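Local coordinates for trypsin-resistant surface T6 protein (Streptococcus pyogenes serotype M6, PDB 4P0D) that forms the backbone pilin subunit of Gram-positive surface pili, a modular three-domain shaft protein that is probably linked to the cell wall through a sortase signal, at residues A[323-328]-A[332-337]; A[61-66]-A[287-292]. The protein carries 1 engineered substitution. All coordinates share one frame; numbering follows the deposited sequence.

Interaction 1: residues A[323-328]-A[332-337]; sequences FRKVDS and TPLIGA
Val-326 and Pro-333 are joined by a single beta bridge, their CA atoms 4.3 Å apart, where the chain turns back on the end of strand 320-327 in the prealbumin-like domain. Two hydrogen bonds frame it: Leu-334 N gives to Lys-325 O at 2.9 Å, coming from above the carbonyl plane (35° out of it), and Asp-327 N gives to Thr-332 O, also 2.9 Å, in a nearly straight bond (164° at the hydrogen). Beyond Leu-334 the chain bends away, then returns so that Ala-337 CB packs 3.9 Å from Lys-325 CG. On the partly exposed side, the Pro-333 ring lies alongside the extended Arg-324 chain, Pro-333 CG 3.9 Å from Arg-324 NH2, while Arg-324 NE is held by the carbonyl of Asn-357. Asp-327 OD1 accepts hydrogen bonds from the backbone N of Val-329 and Ser-330 in the intervening loop, and OD2 bonds to Tyr-381 OH. The buried Lys-325 is covalently joined through NZ to Asn-479 CG, the Lys-Asn isopeptide crosslink of pilin domains, which ties this strand to its parallel neighbour 470-479. Leu-334, with CG anti to its own carbonyl carbon (chi1 -53°), leans over the strand and sets CD1 3.7 Å from that bonded Lys-325 NZ.

Interaction 2: residues A[61-66]-A[287-292]; sequences TIANGI and NPTKGN
Thr-289 presses its side chain against Ala-63 and Asn-64 on one flank of helix 56-68, and these three residues supply nearly all of the 146 Å² buried here. In Thr-289, chi1 of 67° sets OG1 between the backbone N and carbonyl carbon and turns CG2 beside the N; both branches then reach the Ala-63 methyl, whose CB is 3.6 Å from Thr-289 OG1. Asn-64 crosses Thr-289 at about a right angle: its CG lies anti to the carbonyl carbon (chi1 -65°), which brings Asn-64 OD1 to 3.2 Å from Thr-289 CB. OD1 meets carbon here; Thr-289 O, 3.5 Å from Asn-64 OD1, is also an acceptor and cannot bond to it. The amide's other end is fixed from outside, ND2 giving to Glu-186 O. The backbones meet through a CA-H...O contact, Asn-64 CA to Thr-289 O (172° at H), and through a water that donates both to Thr-289 O, at 2.9 Å, and to Asn-64 O. Lys-290 N closes onto Asn-287 O at 3.0 Å, so Thr-289 is presented at the third position of a type I beta turn, docked on a helix of the T6 Ig-like domain.

How the interactions relate
Interaction 2 joins the N-terminal Ig-like domain to a loop from the middle of the chain; interaction 1 lies in the prealbumin-like domain. Their centres are 73 Å apart and their nearest atoms about 56 Å apart, on opposite sides of the chain's centre. Interaction 2 brings together segments 221 residues apart, helix 56-68 and the loop between strands 276-285 and 307-316. Interaction 1 is local, its segments four residues apart. The chain completes interaction 2 before it enters interaction 1, and the two share no strand or sheet: one is probably part of the junction between two modules, the other belongs to the interior of one module, in keeping with an elongated three-domain pilin.

Interaction 1: residues A[323-328]-A[332-337]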
# COMPACT_ATOMS: atom_id res chain seq x y z
N PHE A 323 2.41 34.39 8.93
CA PHE A 323 3.15 35.62 9.20
C PHE A 323 2.31 36.52 10.11
O PHE A 323 1.12 36.27 10.32
CB PHE A 323 3.48 36.34 7.90
CG PHE A 323 2.26 36.75 7.10
CD1 PHE A 323 1.60 37.94 7.37
CD2 PHE A 323 1.78 35.94 6.07
CE1 PHE A 323 0.50 38.32 6.64
CE2 PHE A 323 0.67 36.33 5.32
CZ PHE A 323 0.03 37.52 5.62
N ARG A 324 2.93 37.55 10.65
CA ARG A 324 2.21 38.50 11.47
C ARG A 324 2.35 39.90 10.90
O ARG A 324 3.44 40.31 10.49
CB ARG A 324 2.69 38.44 12.91
CG ARG A 324 1.74 39.13 13.88
CD ARG A 324 2.30 39.14 15.29
NE ARG A 324 1.23 39.19 16.27
CZ ARG A 324 1.41 39.30 17.58
NH1 ARG A 324 2.64 39.36 18.10
NH2 ARG A 324 0.36 39.33 18.39
N LYS A 325 1.22 40.62 10.90
CA LYS A 325 1.16 41.99 10.43
C LYS A 325 1.15 42.95 11.61
O LYS A 325 0.30 42.82 12.49
CB LYS A 325 -0.11 42.18 9.60
CG LYS A 325 -0.15 43.48 8.82
CD LYS A 325 1.12 43.65 8.00
CE LYS A 325 1.05 44.87 7.11
NZ LYS A 325 1.09 46.12 7.91
N VAL A 326 2.07 43.93 11.62
CA VAL A 326 2.15 44.87 12.74
C VAL A 326 2.38 46.31 12.27
O VAL A 326 2.78 46.55 11.13
CB VAL A 326 3.27 44.50 13.73
CG1 VAL A 326 3.06 43.10 14.29
CG2 VAL A 326 4.66 44.62 13.09
N ASP A 327 2.10 47.26 13.18
CA ASP A 327 2.42 48.68 12.98
C ASP A 327 3.93 48.85 12.99
O ASP A 327 4.63 48.34 13.88
CB ASP A 327 1.77 49.49 14.09
CG ASP A 327 2.14 50.97 14.03
OD1 ASP A 327 3.29 51.33 14.44
OD2 ASP A 327 1.29 51.77 13.60
N SER A 328 4.45 49.58 12.01
CA SER A 328 5.91 49.69 11.85
C SER A 328 6.66 50.28 13.07
O SER A 328 7.86 50.02 13.23
CB SER A 328 6.23 50.53 10.62
OG SER A 328 5.70 51.84 10.78
N THR A 332 2.41 46.77 17.31
CA THR A 332 1.16 46.17 17.73
C THR A 332 0.51 45.52 16.50
O THR A 332 0.62 46.05 15.39
CB THR A 332 0.24 47.21 18.38
OG1 THR A 332 -0.14 48.17 17.40
CG2 THR A 332 0.94 47.91 19.56
N PRO A 333 -0.16 44.37 16.70
CA PRO A 333 -0.73 43.58 15.60
C PRO A 333 -1.88 44.29 14.91
O PRO A 333 -2.64 44.98 15.57
CB PRO A 333 -1.24 42.32 16.29
CG PRO A 333 -1.47 42.73 17.71
CD PRO A 333 -0.38 43.73 18.01
N LEU A 334 -2.00 44.10 13.59
CA LEU A 334 -3.02 44.76 12.78
C LEU A 334 -3.99 43.75 12.16
O LEU A 334 -3.59 42.76 11.54
CB LEU A 334 -2.38 45.59 11.67
CG LEU A 334 -1.32 46.57 12.15
CD1 LEU A 334 -0.70 47.31 10.97
CD2 LEU A 334 -1.91 47.55 13.15
N ILE A 335 -5.28 44.03 12.33
CA ILE A 335 -6.34 43.18 11.81
C ILE A 335 -6.74 43.58 10.40
O ILE A 335 -6.63 44.76 10.04
CB ILE A 335 -7.56 43.24 12.75
CG1 ILE A 335 -8.66 42.27 12.32
CG2 ILE A 335 -8.13 44.67 12.86
CD1 ILE A 335 -9.77 42.16 13.36
N GLY A 336 -7.17 42.61 9.61
CA GLY A 336 -7.86 42.85 8.35
C GLY A 336 -7.01 43.22 7.15
O GLY A 336 -7.54 43.69 6.15
N ALA A 337 -5.69 43.03 7.25
CA ALA A 337 -4.78 43.21 6.13
C ALA A 337 -4.94 42.01 5.18
O ALA A 337 -4.95 40.86 5.63
CB ALA A 337 -3.35 43.29 6.61

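Interaction 2: residues A[61-66]-A[287-292]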
# COMPACT_ATOMS: atom_id res chain seq x y z
N THR A 61 -3.14 -32.41 -4.76
CA THR A 61 -4.49 -32.98 -4.58
C THR A 61 -4.68 -33.64 -3.20
O THR A 61 -5.70 -33.43 -2.54
CB THR A 61 -4.79 -33.97 -5.71
OG1 THR A 61 -4.73 -33.25 -6.94
CG2 THR A 61 -6.20 -34.60 -5.57
N ILE A 62 -3.69 -34.43 -2.77
CA ILE A 62 -3.76 -35.11 -1.48
C ILE A 62 -3.79 -34.08 -0.36
O ILE A 62 -4.58 -34.18 0.57
CB ILE A 62 -2.56 -36.07 -1.28
CG1 ILE A 62 -2.64 -37.22 -2.29
CG2 ILE A 62 -2.52 -36.62 0.14
CD1 ILE A 62 -1.32 -37.78 -2.77
N ALA A 63 -2.92 -33.08 -0.47
CA ALA A 63 -2.86 -32.00 0.53
C ALA A 63 -4.19 -31.28 0.63
O ALA A 63 -4.67 -30.99 1.73
CB ALA A 63 -1.73 -31.01 0.20
N ASN A 64 -4.79 -30.97 -0.52
CA ASN A 64 -6.14 -30.38 -0.54
C ASN A 64 -7.09 -31.23 0.31
O ASN A 64 -7.83 -30.71 1.15
CB ASN A 64 -6.66 -30.23 -1.98
CG ASN A 64 -5.86 -29.24 -2.81
OD1 ASN A 64 -5.11 -28.42 -2.28
ND2 ASN A 64 -6.00 -29.32 -4.12
N GLY A 65 -7.04 -32.54 0.11
CA GLY A 65 -7.96 -33.48 0.78
C GLY A 65 -7.72 -33.54 2.27
O GLY A 65 -8.66 -33.65 3.05
N ILE A 66 -6.46 -33.47 2.67
CA ILE A 66 -6.09 -33.45 4.07
C ILE A 66 -6.67 -32.21 4.75
O ILE A 66 -7.20 -32.28 5.86
CB ILE A 66 -4.56 -33.49 4.24
CG1 ILE A 66 -4.05 -34.88 3.86
CG2 ILE A 66 -4.16 -33.14 5.67
CD1 ILE A 66 -2.56 -35.07 3.93
N ASN A 287 -0.86 -20.87 2.59
CA ASN A 287 -1.25 -22.26 2.81
C ASN A 287 -2.19 -22.61 1.67
O ASN A 287 -3.39 -22.78 1.88
CB ASN A 287 -1.91 -22.40 4.18
CG ASN A 287 -2.03 -23.84 4.64
OD1 ASN A 287 -1.59 -24.78 3.97
ND2 ASN A 287 -2.63 -24.01 5.79
N PRO A 288 -1.64 -22.70 0.44
CA PRO A 288 -2.51 -22.73 -0.72
C PRO A 288 -3.34 -24.01 -0.90
O PRO A 288 -4.20 -24.05 -1.79
CB PRO A 288 -1.53 -22.55 -1.89
CG PRO A 288 -0.28 -21.98 -1.28
CD PRO A 288 -0.23 -22.71 0.04
N THR A 289 -3.05 -25.06 -0.13
CA THR A 289 -3.85 -26.28 -0.21
C THR A 289 -5.00 -26.28 0.80
O THR A 289 -5.67 -27.27 0.97
CB THR A 289 -2.99 -27.57 -0.07
OG1 THR A 289 -2.44 -27.67 1.25
CG2 THR A 289 -1.88 -27.57 -1.09
N LYS A 290 -5.23 -25.14 1.44
CA LYS A 290 -6.29 -24.99 2.42
C LYS A 290 -7.21 -23.85 2.01
O LYS A 290 -6.74 -22.81 1.58
CB LYS A 290 -5.70 -24.67 3.79
CG LYS A 290 -6.72 -24.43 4.91
CD LYS A 290 -6.00 -24.10 6.22
CE LYS A 290 -6.96 -23.67 7.32
NZ LYS A 290 -7.69 -22.42 6.94
N GLY A 291 -8.52 -24.06 2.18
CA GLY A 291 -9.51 -23.03 1.89
C GLY A 291 -9.79 -22.85 0.41
O GLY A 291 -9.79 -23.81 -0.37
N ASN A 292 -10.06 -21.60 0.03
CA ASN A 292 -10.52 -21.21 -1.29
C ASN A 292 -9.90 -19.88 -1.66
O ASN A 292 -9.65 -19.05 -0.80
CB ASN A 292 -12.03 -20.99 -1.28
CG ASN A 292 -12.79 -22.17 -0.73
OD1 ASN A 292 -12.98 -23.17 -1.43
ND2 ASN A 292 -13.22 -22.08 0.54
O HOH W 1 -8.39 -28.11 1.14